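Local coordinates for protein ATP-dependent RNA helicase HrpB (Escherichia coli, PDB 6EUD) that hydrolyses ATP to ADP and phosphate as a bacterial DExH-box RNA helicase that binds single-stranded RNA, at residues A[207-210]-A[211-214]; A[773-776]-A[777-781]. One frame throughout, in Å; residues are numbered along the deposited sequence.

Contact 1 of 2, residues A[207-210]-A[211-214]; sequences TAEM and LRQE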
# COMPACT_ATOMS: atom_id res chain seq x y z
N THR A 207 11.52 -33.93 4.56
CA THR A 207 12.44 -33.77 5.69
C THR A 207 12.97 -35.13 6.20
O THR A 207 14.17 -35.27 6.48
CB THR A 207 11.77 -32.99 6.84
OG1 THR A 207 11.38 -31.70 6.37
CG2 THR A 207 12.69 -32.81 8.03
N ALA A 208 12.09 -36.12 6.30
CA ALA A 208 12.50 -37.45 6.75
C ALA A 208 13.45 -38.07 5.75
O ALA A 208 14.34 -38.83 6.12
CB ALA A 208 11.28 -38.36 6.97
N GLU A 209 13.25 -37.75 4.48
CA GLU A 209 14.12 -38.27 3.44
C GLU A 209 15.50 -37.62 3.50
O GLU A 209 16.51 -38.28 3.25
CB GLU A 209 13.48 -38.09 2.07
CG GLU A 209 14.35 -38.55 0.89
CD GLU A 209 14.62 -40.07 0.89
OE1 GLU A 209 13.97 -40.81 1.67
OE2 GLU A 209 15.47 -40.52 0.10
N MET A 210 15.57 -36.33 3.81
CA MET A 210 16.86 -35.69 4.01
C MET A 210 17.64 -36.28 5.19
O MET A 210 18.86 -36.47 5.12
CB MET A 210 16.67 -34.19 4.20
CG MET A 210 17.97 -33.43 4.02
SD MET A 210 17.78 -32.05 2.95
CE MET A 210 19.39 -31.39 3.08
N LEU A 211 16.92 -36.58 6.26
CA LEU A 211 17.49 -37.19 7.45
C LEU A 211 18.04 -38.57 7.12
O LEU A 211 19.01 -39.02 7.71
CB LEU A 211 16.44 -37.29 8.56
CG LEU A 211 15.95 -35.95 9.11
CD1 LEU A 211 14.81 -36.14 10.11
CD2 LEU A 211 17.10 -35.21 9.75
N ARG A 212 17.40 -39.24 6.18
CA ARG A 212 17.78 -40.60 5.84
C ARG A 212 19.04 -40.62 4.99
O ARG A 212 19.84 -41.52 5.10
CB ARG A 212 16.64 -41.30 5.11
CG ARG A 212 16.84 -42.81 4.92
CD ARG A 212 15.81 -43.42 3.97
NE ARG A 212 16.01 -42.96 2.60
CZ ARG A 212 16.90 -43.49 1.75
NH1 ARG A 212 17.67 -44.51 2.13
NH2 ARG A 212 17.01 -43.01 0.52
N GLN A 213 19.20 -39.64 4.12
CA GLN A 213 20.31 -39.66 3.19
C GLN A 213 21.52 -38.89 3.71
O GLN A 213 22.64 -39.15 3.30
CB GLN A 213 19.89 -39.09 1.83
CG GLN A 213 18.92 -39.97 1.08
CD GLN A 213 18.74 -39.50 -0.35
OE1 GLN A 213 19.62 -38.86 -0.93
NE2 GLN A 213 17.58 -39.80 -0.93
N GLU A 214 21.28 -37.95 4.61
CA GLU A 214 22.33 -37.01 4.97
C GLU A 214 22.57 -37.03 6.47
O GLU A 214 21.69 -37.36 7.26
CB GLU A 214 22.00 -35.58 4.51
CG GLU A 214 21.53 -35.42 3.07
CD GLU A 214 22.57 -35.81 2.05
OE1 GLU A 214 23.77 -35.87 2.41
OE2 GLU A 214 22.18 -36.04 0.89
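Carboxylate oxygen OE2 of E209 is gripped by two side chains one helical turn further on, one of them at a doubtful length. R212 NH2 lies 3.0 Å from E209 OE2, on the syn side and 22° out of the carboxylate plane. Q213 NE2 is also placed at 2.5 Å from E209 OE2, too short for a normal bond, so this length is doubtful. E209 OE1 takes R212 NE at 3.1 Å, from above the carboxylate plane. R212 therefore holds the acid side-on, one nitrogen to each oxygen. Both oxygens lie nearly in the guanidinium plane, and the two flat groups are turned 38° apart. The Q213 amide stands almost at right angles to the carboxylate. E209 has CG anti to its N (chi1 177°) and then bends at chi2, which brings the acid alongside R212. An alanine in place of E209 would remove both acceptors, and the R212 guanidinium would probably be left without its counter-charge here and freer to turn. Along the backbone, L211 N bonds to T207 O at 3.1 Å. E214 N closes the last turn on M210 O at 2.9 Å. E214 OE2 makes a salt bridge to R189, while M210 packs on L218, L289 and I334. The arrangement is an i to i+3 and i+4 polar cluster at the C-terminal end of helix 199-213, which packs on the RecA-like sheet of the C-terminal helicase domain.

Contact 2 of 2, residues A[773-776]-A[777-781]; sequences DFWK and GAYRE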
# COMPACT_ATOMS: atom_id res chain seq x y z
N ASP A 773 3.44 10.61 -53.01
CA ASP A 773 3.70 9.29 -53.60
C ASP A 773 2.61 8.88 -54.58
O ASP A 773 2.87 8.15 -55.54
CB ASP A 773 3.82 8.21 -52.52
CG ASP A 773 5.11 8.30 -51.76
OD1 ASP A 773 6.01 9.03 -52.22
OD2 ASP A 773 5.22 7.64 -50.70
N PHE A 774 1.39 9.32 -54.33
CA PHE A 774 0.28 8.89 -55.16
C PHE A 774 0.36 9.52 -56.56
O PHE A 774 0.24 8.83 -57.57
CB PHE A 774 -1.06 9.23 -54.52
CG PHE A 774 -2.21 9.00 -55.42
CD1 PHE A 774 -2.63 7.71 -55.71
CD2 PHE A 774 -2.86 10.08 -56.02
CE1 PHE A 774 -3.70 7.50 -56.58
CE2 PHE A 774 -3.92 9.87 -56.88
CZ PHE A 774 -4.35 8.58 -57.17
N TRP A 775 0.56 10.84 -56.60
CA TRP A 775 0.76 11.54 -57.86
C TRP A 775 1.85 10.88 -58.72
O TRP A 775 1.67 10.69 -59.92
CB TRP A 775 1.12 13.01 -57.62
CG TRP A 775 0.06 13.92 -57.00
CD1 TRP A 775 0.29 14.95 -56.14
CD2 TRP A 775 -1.37 13.88 -57.20
NE1 TRP A 775 -0.89 15.56 -55.79
CE2 TRP A 775 -1.92 14.93 -56.43
CE3 TRP A 775 -2.23 13.07 -57.95
CZ2 TRP A 775 -3.30 15.20 -56.40
CZ3 TRP A 775 -3.60 13.34 -57.92
CH2 TRP A 775 -4.11 14.39 -57.15
N LYS A 776 2.98 10.53 -58.10
CA LYS A 776 4.09 9.89 -58.80
C LYS A 776 3.85 8.40 -59.04
O LYS A 776 4.43 7.81 -59.95
CB LYS A 776 5.39 10.09 -58.03
CG LYS A 776 5.84 11.53 -57.90
CD LYS A 776 6.94 11.68 -56.85
CE LYS A 776 7.44 13.12 -56.77
NZ LYS A 776 8.23 13.53 -57.98
N GLY A 777 3.00 7.78 -58.23
CA GLY A 777 2.82 6.34 -58.29
C GLY A 777 1.55 5.88 -58.97
O GLY A 777 1.45 5.90 -60.19
N ALA A 778 0.57 5.46 -58.17
CA ALA A 778 -0.64 4.83 -58.67
C ALA A 778 -1.53 5.77 -59.49
O ALA A 778 -2.48 5.32 -60.12
CB ALA A 778 -1.44 4.24 -57.52
N TYR A 779 -1.21 7.07 -59.48
CA TYR A 779 -2.03 8.02 -60.23
C TYR A 779 -2.04 7.74 -61.73
O TYR A 779 -3.08 7.91 -62.37
CB TYR A 779 -1.57 9.47 -60.00
CG TYR A 779 -2.32 10.48 -60.87
CD1 TYR A 779 -3.60 10.91 -60.53
CD2 TYR A 779 -1.75 10.98 -62.03
CE1 TYR A 779 -4.29 11.82 -61.33
CE2 TYR A 779 -2.43 11.89 -62.84
CZ TYR A 779 -3.70 12.31 -62.48
OH TYR A 779 -4.36 13.21 -63.29
N ARG A 780 -0.91 7.32 -62.30
CA ARG A 780 -0.86 7.15 -63.76
C ARG A 780 -1.78 6.01 -64.20
O ARG A 780 -2.20 5.97 -65.35
CB ARG A 780 0.58 6.90 -64.24
CG ARG A 780 1.51 6.46 -63.14
CD ARG A 780 2.77 5.77 -63.65
NE ARG A 780 3.58 5.29 -62.53
CZ ARG A 780 4.75 4.67 -62.65
NH1 ARG A 780 5.25 4.43 -63.86
NH2 ARG A 780 5.40 4.28 -61.57
N GLU A 781 -2.09 5.11 -63.28
CA GLU A 781 -3.01 4.02 -63.58
C GLU A 781 -4.46 4.42 -63.31
O GLU A 781 -5.38 3.90 -63.93
CB GLU A 781 -2.63 2.77 -62.78
CG GLU A 781 -1.21 2.26 -63.08
CD GLU A 781 -0.85 2.27 -64.57
OE1 GLU A 781 -1.69 1.85 -65.40
OE2 GLU A 781 0.28 2.69 -64.92
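One face of the F774 ring carries Y779. Atom CB of Y779 sits 4.1 Å from the F774 ring centroid, 19° off the normal, in a CH-pi contact. The backbone N of Y779 lies over the same ring. At the rim, F774 CE2 meets the edge of the Y779 ring, 3.8 Å from Y779 CD1. W775 comes to Y779 differently. The edge of its six-membered ring, through CE3 and CZ3, points at the Y779 face in an offset edge-to-face pair with planes at 84°. W775 CZ3 is 3.6 Å from Y779 CD1. In Y779, CG is anti to the backbone N (chi1 175°), and this torsion carries the ring back to the indole. A778 adds its CB beside F774 CE1.

The helical path is interrupted at G777, between helices 771-776 and 779-789. G777 is the first residue to leave helical geometry. Y779 N bonds to F774 O at 3.0 Å, while G777 N makes weak bonds to D773 O and F774 O. Past this turn, R780 NE bonds to G777 O at 3.2 Å, and this oxygen lies in the guanidinium plane.

The polar atoms of W775 and Y779 are bonded to residues outside the two segments. W775 NE1 bonds to E740 O and Y779 OH to P796 O. W775 and Y779 also touch P799, and F774 touches M734. The indole N-H and the phenol, both on buried residues, are thus each satisfied by a backbone carbonyl. This is consistent with a mainly apolar junction between the two helices, in which ring contacts and these polar bonds together fix how W775 and Y779 are turned.

The two contacts are both local, and they do not touch. Their centres are 80 Å apart and their nearest atoms about 68 Å. Contact 1 belongs to the C-terminal helicase domain, contact 2 to the later C-terminal region of the chain. Both lie far from the chain centre, 41 Å for contact 1 and 59 Å for contact 2, measured from their own centres. Neither is near the predicted ATP site or the DEFH box. A bound 1,2-ethanediol, probably from the crystallisation liquor, lies about 4 Å from the Q213 side chain. An acid, a guanidinium and an amide meet on the more exposed side of 207-214, whereas aromatic rings meet at 773-781.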